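Local coordinates for protein transglutaminase elicitor (Phytophthora sojae, PDB 3TW5) that catalyses the transglutaminase reaction that cross-links proteins through glutamine and lysine side chains, and probably acts as an elicitor recognised by plant innate immunity, at residues 104-108 and 120-124; 37-43 and 280-284; 260-264 and 306-310; 301-305 and 327-331. The protein carries 1 engineered substitution. All blocks are in the same frame, centred on the assembly; numbering follows the deposited sequence.

Contact 1 (104-108 and 120-124); sequences TDGSS and CIPTW
Ser108 and Ile121 form an antiparallel hydrogen-bonded pair. Ser108 N donates to Ile121 O at 3.0 Å and Ile121 N returns a bond to Ser108 O at 3.3 Å. Ser108 CB rests on Thr123 CG2, and Ser108 OG is taken up by Asp97. Next to this pair the backbones come closest, with the CA atoms of Ser107 and Pro122 3.9 Å apart in a non-hydrogen-bonded pair. Ser107 CA makes a CA-H...O contact with Ile121 O. The Ser107 side chain packs with CB against Cys120 CB at 3.9 Å, while its hydroxyl is bonded back to Asp105 OD1, which it meets from above the carboxylate plane. Packing slackens at the open end of the hairpin, where the chain enters strand 107-110 and leaves 118-122. Only a weak bond, Thr123 N to Gly106 O at 3.5 Å, continues the pairing there, Gly106 itself is exposed, and the indole edge of Trp124 just approaches Asp105 O. Beyond the buried Cys120, the Cys100-Cys120 disulfide ties the paired strands to the preceding chain. The arrangement is a beta hairpin of strands 107-110 and 118-122, with 118-122 the central strand of a small, disulfide-braced antiparallel sheet.

Contact 2 (37-43 and 280-284); sequences WAGPYWP and IYETY
Tyr284 lays its ring against Pro40 and turns an edge toward Trp42, and together with Glu282 and Ala38 it accounts for much of the surface buried here. Pro40 CB stands over one face of the phenol, 3.7 Å from the ring centroid and 19° off its normal, a CH-pi contact. The next ring carbon, Pro40 CG, lies over a face of Trp42, so the proline fills the corner between two aromatic rings. Those rings meet edge-to-face, planes at 84°, with the edge of Tyr284 directed at the six-membered ring of Trp42. With CG beside its own backbone N (chi1 -66°), the Tyr284 side chain extends along segment 37-43, and its OH arrives at Pro43 CD, 3.3 Å away. Glu282 contributes mainly its aliphatic part. Its CG touches the edge of the Tyr41 ring at CD2, 3.8 Å away. Its CA also makes a CA-H...O contact with Gly39 O. Farther along, Ala38 CB is held between two methyls, 3.6 Å from Ile280 CG2 and 3.7 Å from Thr283 CG2. No hydrogen bond links the two segments, and the interface is one of shape and aromatic packing. Around it, Pro40 and Trp42 lean on Met155 of helix 154-167, Glu282 touches Trp131 of helix 128-137, and Ile280, ending strand 269-280, packs on Pro234 and Arg236 of strand 232-246, so that the two loops meet between the large sheet and helices 128-137 and 154-167.

Contact 3 (260-264 and 306-310); sequences AYPWN and YLLEL
Glu309 projects its carboxylate from strand 299-310 into the loop 260-264, where each oxygen finds a different donor. Tyr261 OH donates to Glu309 OE2 at 2.6 Å, on the anti side and not far from the carboxylate plane. Asn264 ND2 takes the other oxygen, Glu309 OE1, also at 2.6 Å, with an N-H...O angle of 161°. This second bond uses the syn side, and the acceptor lies in the amide plane of Asn264 although the donor is tilted out of the carboxylate plane. The phenol ring and the carboxylate are turned nearly perpendicular, 82° apart, and OE2 lies at the ring edge. An extended chain beyond CG carries the glutamate this far from its strand, while Tyr261, with CG anti to its backbone N (chi1 -172°), brings its hydroxyl toward the carboxylate. The loop follows helix 248-256 and leads into strand 269-280, which pairs antiparallel with 299-310 in the large sheet. It therefore folds back over the sheet from which Glu309 emerges, and the contact is centred about 30 Å from the centre of the chain. OE2 accepts a further hydrogen bond from the amino group of Glu1. That group, if protonated, would help keep the carboxylate ionised in its buried setting. Asn264 OD1, the remaining polar atom of the amide, accepts from Ala266 N and so fixes which way the amide faces. Beside the polar network, Leu307 CD1 approaches Tyr261 CE1 at 4.2 Å, and Leu307 also packs on Phe255 and Tyr256 of helix 248-256.

Contact 4 (301-305 and 327-331); sequences GQYYY and DDHPD
Side-chain packing of a strand against a loop joins Gln302 and Tyr304 to Asp328 and Pro330, on a face of the large antiparallel sheet where the chain between strands 316-321 and 333-336 passes over strand 299-310. Tyr304 carries the apolar half. Its CE1 lies 3.7 Å from Pro330 CD, which comes at the ring obliquely, and Pro330 CG lies 3.8 Å from Tyr304 OH. The carbonyl O of Asp328 sits in the ring plane at the edge of Tyr304, 3.3 Å from CE1, where the slightly positive ring hydrogens would be met. His329 CA is also close to CE1, while the imidazole turns away to stack on Trp321. The polar half brings together Gln302 and Asp328, whose side chains come from opposite directions. Both set CG anti to the backbone N (chi1 -168° and -170°), which sends each flat end toward the other, but the amide and carboxylate planes stand 89° apart. Gln302 NE2 is 2.8 Å from Asp328 OD2, yet the angle is too poor for a hydrogen bond, and Gln302 OE1 lies 3.3 Å from both Asp328 OD1 and OD2, acceptor against acceptor. No hydrogen bond joins the segments, and the apolar contact of Tyr304 with Pro330 carries the packing. Behind the strand residues, Gln302 touches Trp279 and Tyr304 touches Leu277, both on the partner strand 269-280, while Phe205 of helix 202-215 meets the Tyr304 ring edge-to-face, placing the tyrosine between sheet, helix and loop.

Overall arrangement
Contact 4 and contact 2 are the more enclosed of the four, whereas contacts 1 and 3 lie farther from the chain centre. Contacts 3 and 4 use successive parts of strand 299-310, with centres about 18 Å apart. Contact 3 is held by hydrogen bonds to a carboxylate, contact 4 by ring packing. Contact 1 differs in depending on backbone pairing within a hairpin, and contact 2 on aromatic and proline packing with no hydrogen bond. These two touch through Tyr41 OH and Thr123 O, probably hydrogen-bonded, and contact 1 is nested in the loop that contact 2 closes. Contacts 2 and 4 do not meet, their nearest atoms being about 7 Å apart.

Contact 1 (104-108 and 120-124)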
# COMPACT_ATOMS: atom_id res chain seq x y z
N THR A 104 0.32 -15.73 21.11
CA THR A 104 1.34 -15.87 20.06
C THR A 104 0.85 -15.26 18.74
O THR A 104 0.70 -15.96 17.73
CB THR A 104 1.75 -17.35 19.86
OG1 THR A 104 0.58 -18.18 19.89
CG2 THR A 104 2.72 -17.80 20.94
N ASP A 105 0.62 -13.95 18.76
CA ASP A 105 0.15 -13.20 17.59
C ASP A 105 0.88 -11.86 17.46
O ASP A 105 0.66 -11.12 16.49
CB ASP A 105 -1.37 -12.99 17.66
CG ASP A 105 -1.84 -12.44 19.01
OD1 ASP A 105 -1.00 -12.02 19.83
OD2 ASP A 105 -3.06 -12.44 19.25
N GLY A 106 1.73 -11.56 18.43
CA GLY A 106 2.50 -10.32 18.45
C GLY A 106 1.78 -9.19 19.14
O GLY A 106 1.96 -8.02 18.79
N SER A 107 0.95 -9.54 20.12
CA SER A 107 0.16 -8.57 20.87
C SER A 107 1.02 -7.69 21.76
O SER A 107 2.13 -8.06 22.14
CB SER A 107 -0.90 -9.27 21.72
OG SER A 107 -1.94 -9.80 20.91
N SER A 108 0.49 -6.52 22.09
CA SER A 108 1.11 -5.60 23.04
C SER A 108 -0.01 -4.92 23.81
O SER A 108 -1.03 -4.55 23.22
CB SER A 108 1.96 -4.57 22.30
OG SER A 108 2.56 -3.65 23.19
N CYS A 120 -5.02 -6.51 24.77
CA CYS A 120 -3.88 -7.04 24.03
C CYS A 120 -4.15 -7.05 22.53
O CYS A 120 -4.84 -7.94 22.02
CB CYS A 120 -3.52 -8.45 24.52
SG CYS A 120 -3.13 -8.57 26.28
N ILE A 121 -3.59 -6.07 21.83
CA ILE A 121 -3.80 -5.89 20.40
C ILE A 121 -2.51 -6.15 19.61
O ILE A 121 -1.45 -5.64 20.00
CB ILE A 121 -4.34 -4.46 20.09
CG1 ILE A 121 -5.63 -4.19 20.87
CG2 ILE A 121 -4.56 -4.26 18.59
CD1 ILE A 121 -6.02 -2.73 20.98
N PRO A 122 -2.58 -6.95 18.53
CA PRO A 122 -1.46 -7.12 17.61
C PRO A 122 -1.00 -5.78 17.03
O PRO A 122 -1.83 -4.95 16.66
CB PRO A 122 -2.03 -8.01 16.50
CG PRO A 122 -3.09 -8.79 17.18
CD PRO A 122 -3.70 -7.86 18.19
N THR A 123 0.31 -5.59 16.96
CA THR A 123 0.89 -4.29 16.59
C THR A 123 0.85 -3.98 15.09
O THR A 123 1.10 -2.85 14.68
CB THR A 123 2.34 -4.15 17.10
OG1 THR A 123 3.09 -5.32 16.78
CG2 THR A 123 2.36 -3.94 18.61
N TRP A 124 0.52 -4.99 14.28
CA TRP A 124 0.46 -4.80 12.83
C TRP A 124 -0.90 -4.31 12.34
O TRP A 124 -1.01 -3.77 11.24
CB TRP A 124 0.90 -6.07 12.10
CG TRP A 124 -0.06 -7.22 12.21
CD1 TRP A 124 -0.11 -8.17 13.19
CD2 TRP A 124 -1.10 -7.56 11.28
NE1 TRP A 124 -1.12 -9.07 12.94
CE2 TRP A 124 -1.74 -8.72 11.77
CE3 TRP A 124 -1.56 -6.98 10.08
CZ2 TRP A 124 -2.82 -9.32 11.10
CZ3 TRP A 124 -2.63 -7.59 9.42
CH2 TRP A 124 -3.25 -8.74 9.93

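Contact 2 (37-43 and 280-284)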
# COMPACT_ATOMS: atom_id res chain seq x y z
N TRP A 37 3.11 9.75 -1.43
CA TRP A 37 3.73 10.27 -0.21
C TRP A 37 3.85 9.25 0.91
O TRP A 37 3.07 8.30 0.99
CB TRP A 37 3.03 11.54 0.28
CG TRP A 37 1.53 11.50 0.32
CD1 TRP A 37 0.67 11.94 -0.65
CD2 TRP A 37 0.70 11.01 1.39
NE1 TRP A 37 -0.63 11.76 -0.25
CE2 TRP A 37 -0.64 11.19 0.99
CE3 TRP A 37 0.97 10.44 2.64
CZ2 TRP A 37 -1.72 10.82 1.80
CZ3 TRP A 37 -0.10 10.07 3.44
CH2 TRP A 37 -1.43 10.26 3.02
N ALA A 38 4.83 9.46 1.79
CA ALA A 38 5.04 8.58 2.93
C ALA A 38 4.16 9.01 4.10
O ALA A 38 3.91 10.20 4.30
CB ALA A 38 6.50 8.57 3.33
N GLY A 39 3.70 8.02 4.86
CA GLY A 39 2.86 8.25 6.03
C GLY A 39 2.69 6.95 6.79
O GLY A 39 2.92 5.88 6.24
N PRO A 40 2.28 7.03 8.07
CA PRO A 40 2.18 5.80 8.85
C PRO A 40 0.89 5.04 8.58
O PRO A 40 -0.02 5.55 7.92
CB PRO A 40 2.22 6.30 10.29
CG PRO A 40 1.70 7.68 10.24
CD PRO A 40 1.83 8.20 8.83
N TYR A 41 0.83 3.82 9.10
CA TYR A 41 -0.36 2.99 8.99
C TYR A 41 -1.26 3.17 10.22
O TYR A 41 -2.17 2.37 10.45
CB TYR A 41 0.02 1.52 8.77
CG TYR A 41 0.68 0.84 9.96
CD1 TYR A 41 -0.02 -0.10 10.72
CD2 TYR A 41 2.00 1.12 10.31
CE1 TYR A 41 0.58 -0.74 11.81
CE2 TYR A 41 2.61 0.49 11.40
CZ TYR A 41 1.90 -0.44 12.14
OH TYR A 41 2.50 -1.05 13.21
N TRP A 42 -0.99 4.22 10.99
CA TRP A 42 -1.78 4.62 12.16
C TRP A 42 -2.31 3.43 12.94
O TRP A 42 -3.52 3.18 12.95
CB TRP A 42 -2.91 5.57 11.74
CG TRP A 42 -2.38 6.79 11.07
CD1 TRP A 42 -2.37 7.05 9.73
CD2 TRP A 42 -1.74 7.91 11.70
NE1 TRP A 42 -1.78 8.27 9.48
CE2 TRP A 42 -1.38 8.81 10.68
CE3 TRP A 42 -1.45 8.23 13.03
CZ2 TRP A 42 -0.74 10.03 10.94
CZ3 TRP A 42 -0.81 9.44 13.29
CH2 TRP A 42 -0.47 10.33 12.25
N PRO A 43 -1.41 2.69 13.61
CA PRO A 43 -1.72 1.39 14.20
C PRO A 43 -2.88 1.43 15.18
O PRO A 43 -3.09 2.43 15.86
CB PRO A 43 -0.43 1.02 14.93
CG PRO A 43 0.62 1.87 14.35
CD PRO A 43 -0.05 3.13 13.96
N ILE A 280 6.85 2.84 -1.18
CA ILE A 280 7.02 3.79 -0.09
C ILE A 280 6.68 3.10 1.23
O ILE A 280 5.72 2.33 1.30
CB ILE A 280 6.09 5.01 -0.29
CG1 ILE A 280 6.13 5.51 -1.74
CG2 ILE A 280 6.43 6.11 0.70
CD1 ILE A 280 7.51 5.94 -2.25
N TYR A 281 7.47 3.36 2.27
CA TYR A 281 7.18 2.81 3.59
C TYR A 281 6.81 3.86 4.65
O TYR A 281 6.97 5.06 4.42
CB TYR A 281 8.27 1.83 4.06
CG TYR A 281 9.61 2.44 4.41
CD1 TYR A 281 9.94 2.73 5.74
CD2 TYR A 281 10.57 2.69 3.43
CE1 TYR A 281 11.18 3.27 6.07
CE2 TYR A 281 11.81 3.23 3.75
CZ TYR A 281 12.11 3.52 5.07
OH TYR A 281 13.34 4.06 5.40
N GLU A 282 6.32 3.38 5.80
CA GLU A 282 5.73 4.23 6.84
C GLU A 282 6.74 5.11 7.59
O GLU A 282 7.87 4.70 7.84
CB GLU A 282 4.96 3.37 7.85
CG GLU A 282 3.72 2.67 7.28
CD GLU A 282 4.01 1.37 6.54
OE1 GLU A 282 5.19 0.97 6.42
OE2 GLU A 282 3.04 0.73 6.06
N THR A 283 6.29 6.32 7.93
CA THR A 283 7.07 7.26 8.75
C THR A 283 6.18 8.33 9.38
O THR A 283 5.13 8.67 8.83
CB THR A 283 8.21 7.95 7.94
OG1 THR A 283 8.97 8.80 8.81
CG2 THR A 283 7.65 8.77 6.79
N TYR A 284 6.61 8.87 10.52
CA TYR A 284 5.89 9.95 11.18
C TYR A 284 6.53 11.32 10.93
O TYR A 284 6.19 12.31 11.58
CB TYR A 284 5.77 9.67 12.68
CG TYR A 284 4.90 8.48 13.02
CD1 TYR A 284 3.56 8.64 13.37
CD2 TYR A 284 5.42 7.18 13.00
CE1 TYR A 284 2.76 7.55 13.70
CE2 TYR A 284 4.63 6.09 13.32
CZ TYR A 284 3.30 6.28 13.67
OH TYR A 284 2.52 5.19 13.98

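Contact 3 (260-264 and 306-310)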
# COMPACT_ATOMS: atom_id res chain seq x y z
N ALA A 260 14.03 -31.58 -19.76
CA ALA A 260 12.93 -30.90 -20.45
C ALA A 260 12.17 -29.96 -19.52
O ALA A 260 12.04 -30.23 -18.32
CB ALA A 260 11.99 -31.92 -21.08
N TYR A 261 11.67 -28.86 -20.08
CA TYR A 261 10.86 -27.89 -19.34
C TYR A 261 9.43 -28.42 -19.15
O TYR A 261 8.72 -28.65 -20.13
CB TYR A 261 10.86 -26.55 -20.07
CG TYR A 261 10.21 -25.41 -19.31
CD1 TYR A 261 10.88 -24.79 -18.26
CD2 TYR A 261 8.94 -24.95 -19.65
CE1 TYR A 261 10.30 -23.74 -17.56
CE2 TYR A 261 8.35 -23.90 -18.96
CZ TYR A 261 9.03 -23.30 -17.92
OH TYR A 261 8.46 -22.26 -17.23
N PRO A 262 9.01 -28.60 -17.89
CA PRO A 262 7.73 -29.26 -17.63
C PRO A 262 6.52 -28.33 -17.44
O PRO A 262 5.39 -28.77 -17.62
CB PRO A 262 7.99 -30.02 -16.33
CG PRO A 262 9.02 -29.18 -15.61
CD PRO A 262 9.75 -28.34 -16.64
N TRP A 263 6.76 -27.06 -17.12
CA TRP A 263 5.72 -26.17 -16.58
C TRP A 263 4.72 -25.60 -17.59
O TRP A 263 3.72 -25.00 -17.18
CB TRP A 263 6.36 -25.05 -15.77
CG TRP A 263 7.32 -25.55 -14.74
CD1 TRP A 263 8.68 -25.46 -14.77
CD2 TRP A 263 7.00 -26.23 -13.52
NE1 TRP A 263 9.22 -26.04 -13.65
CE2 TRP A 263 8.21 -26.52 -12.86
CE3 TRP A 263 5.79 -26.62 -12.91
CZ2 TRP A 263 8.26 -27.18 -11.63
CZ3 TRP A 263 5.85 -27.28 -11.69
CH2 TRP A 263 7.07 -27.55 -11.06
N ASN A 264 4.99 -25.76 -18.88
CA ASN A 264 4.11 -25.26 -19.93
C ASN A 264 4.42 -25.89 -21.28
O ASN A 264 5.44 -25.58 -21.90
CB ASN A 264 4.18 -23.73 -20.04
CG ASN A 264 3.08 -23.14 -20.90
OD1 ASN A 264 2.45 -23.83 -21.70
ND2 ASN A 264 2.84 -21.85 -20.74
N TYR A 306 12.50 -14.49 -11.91
CA TYR A 306 11.52 -15.36 -12.54
C TYR A 306 11.87 -15.70 -13.99
O TYR A 306 12.55 -14.94 -14.68
CB TYR A 306 10.11 -14.75 -12.45
CG TYR A 306 10.01 -13.28 -12.81
CD1 TYR A 306 10.17 -12.30 -11.83
CD2 TYR A 306 9.73 -12.88 -14.11
CE1 TYR A 306 10.08 -10.94 -12.15
CE2 TYR A 306 9.62 -11.52 -14.44
CZ TYR A 306 9.80 -10.57 -13.45
OH TYR A 306 9.69 -9.23 -13.77
N LEU A 307 11.40 -16.87 -14.42
CA LEU A 307 11.46 -17.25 -15.82
C LEU A 307 10.15 -16.86 -16.48
O LEU A 307 9.08 -17.22 -15.99
CB LEU A 307 11.65 -18.77 -15.96
CG LEU A 307 12.95 -19.45 -15.54
CD1 LEU A 307 12.77 -20.96 -15.53
CD2 LEU A 307 14.12 -19.05 -16.44
N LEU A 308 10.23 -16.11 -17.57
CA LEU A 308 9.05 -15.81 -18.37
C LEU A 308 8.96 -16.79 -19.54
O LEU A 308 9.96 -17.10 -20.19
CB LEU A 308 9.08 -14.37 -18.88
CG LEU A 308 8.85 -13.24 -17.87
CD1 LEU A 308 8.90 -11.89 -18.58
CD2 LEU A 308 7.53 -13.40 -17.14
N GLU A 309 7.75 -17.28 -19.80
CA GLU A 309 7.51 -18.19 -20.92
C GLU A 309 7.05 -17.42 -22.15
O GLU A 309 6.09 -16.65 -22.09
CB GLU A 309 6.49 -19.26 -20.54
CG GLU A 309 6.95 -20.19 -19.45
CD GLU A 309 5.80 -20.85 -18.72
OE1 GLU A 309 4.65 -20.74 -19.19
OE2 GLU A 309 6.04 -21.49 -17.67
N LEU A 310 7.75 -17.65 -23.26
CA LEU A 310 7.46 -16.98 -24.52
C LEU A 310 7.00 -17.97 -25.58
O LEU A 310 7.47 -19.11 -25.62
CB LEU A 310 8.71 -16.24 -25.02
CG LEU A 310 8.95 -14.77 -24.63
CD1 LEU A 310 8.82 -14.51 -23.13
CD2 LEU A 310 10.33 -14.34 -25.12

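Contact 4 (301-305 and 327-331)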
# COMPACT_ATOMS: atom_id res chain seq x y z
N GLY A 301 12.63 -1.28 -1.59
CA GLY A 301 12.32 -2.20 -2.67
C GLY A 301 12.78 -3.63 -2.47
O GLY A 301 13.34 -3.97 -1.42
N GLN A 302 12.55 -4.46 -3.48
CA GLN A 302 12.93 -5.86 -3.44
C GLN A 302 13.17 -6.39 -4.85
O GLN A 302 12.47 -6.01 -5.79
CB GLN A 302 11.85 -6.69 -2.75
CG GLN A 302 12.28 -8.10 -2.40
CD GLN A 302 11.39 -8.73 -1.35
OE1 GLN A 302 10.20 -8.97 -1.57
NE2 GLN A 302 11.97 -9.00 -0.18
N TYR A 303 14.16 -7.26 -4.99
CA TYR A 303 14.41 -7.93 -6.25
C TYR A 303 13.51 -9.15 -6.39
O TYR A 303 13.16 -9.79 -5.40
CB TYR A 303 15.88 -8.33 -6.39
CG TYR A 303 16.82 -7.16 -6.60
CD1 TYR A 303 16.90 -6.52 -7.84
CD2 TYR A 303 17.62 -6.70 -5.56
CE1 TYR A 303 17.77 -5.45 -8.03
CE2 TYR A 303 18.49 -5.63 -5.74
CZ TYR A 303 18.56 -5.00 -6.97
OH TYR A 303 19.42 -3.94 -7.14
N TYR A 304 13.13 -9.44 -7.63
CA TYR A 304 12.35 -10.63 -7.94
C TYR A 304 12.96 -11.33 -9.14
O TYR A 304 13.37 -10.69 -10.11
CB TYR A 304 10.89 -10.27 -8.21
CG TYR A 304 10.21 -9.61 -7.03
CD1 TYR A 304 9.88 -10.36 -5.89
CD2 TYR A 304 9.91 -8.25 -7.04
CE1 TYR A 304 9.26 -9.76 -4.80
CE2 TYR A 304 9.29 -7.65 -5.95
CZ TYR A 304 8.97 -8.41 -4.83
OH TYR A 304 8.36 -7.81 -3.75
N TYR A 305 13.02 -12.65 -9.05
CA TYR A 305 13.67 -13.48 -10.05
C TYR A 305 12.65 -14.47 -10.59
O TYR A 305 12.01 -15.19 -9.82
CB TYR A 305 14.87 -14.21 -9.45
CG TYR A 305 15.71 -13.34 -8.53
CD1 TYR A 305 16.79 -12.60 -9.03
CD2 TYR A 305 15.42 -13.25 -7.17
CE1 TYR A 305 17.55 -11.80 -8.19
CE2 TYR A 305 16.17 -12.45 -6.32
CZ TYR A 305 17.24 -11.73 -6.83
OH TYR A 305 17.99 -10.94 -5.99
N ASP A 327 8.71 -18.07 -2.48
CA ASP A 327 7.94 -17.78 -1.27
C ASP A 327 7.79 -16.28 -1.06
O ASP A 327 6.83 -15.83 -0.43
CB ASP A 327 8.62 -18.40 -0.04
CG ASP A 327 8.65 -19.92 -0.08
OD1 ASP A 327 7.79 -20.53 -0.75
OD2 ASP A 327 9.54 -20.51 0.57
N ASP A 328 8.73 -15.51 -1.59
CA ASP A 328 8.81 -14.07 -1.34
C ASP A 328 8.44 -13.24 -2.56
O ASP A 328 9.30 -12.67 -3.24
CB ASP A 328 10.21 -13.71 -0.83
CG ASP A 328 10.30 -12.29 -0.32
OD1 ASP A 328 9.25 -11.69 0.01
OD2 ASP A 328 11.44 -11.77 -0.24
N HIS A 329 7.13 -13.17 -2.83
CA HIS A 329 6.60 -12.39 -3.94
C HIS A 329 5.22 -11.82 -3.57
O HIS A 329 4.51 -12.42 -2.76
CB HIS A 329 6.52 -13.24 -5.22
CG HIS A 329 5.54 -14.37 -5.14
ND1 HIS A 329 4.23 -14.26 -5.55
CD2 HIS A 329 5.69 -15.65 -4.72
CE1 HIS A 329 3.61 -15.41 -5.37
NE2 HIS A 329 4.48 -16.28 -4.87
N PRO A 330 4.85 -10.66 -4.15
CA PRO A 330 3.58 -10.00 -3.82
C PRO A 330 2.36 -10.91 -3.97
O PRO A 330 2.24 -11.63 -4.97
CB PRO A 330 3.51 -8.85 -4.82
CG PRO A 330 4.92 -8.56 -5.14
CD PRO A 330 5.61 -9.88 -5.15
N ASP A 331 1.47 -10.87 -2.98
CA ASP A 331 0.25 -11.68 -2.99
C ASP A 331 -0.80 -11.15 -3.96
O ASP A 331 -1.46 -11.92 -4.65
CB ASP A 331 -0.33 -11.81 -1.58
CG ASP A 331 0.32 -12.92 -0.77
OD1 ASP A 331 0.65 -13.98 -1.34
OD2 ASP A 331 0.48 -12.74 0.46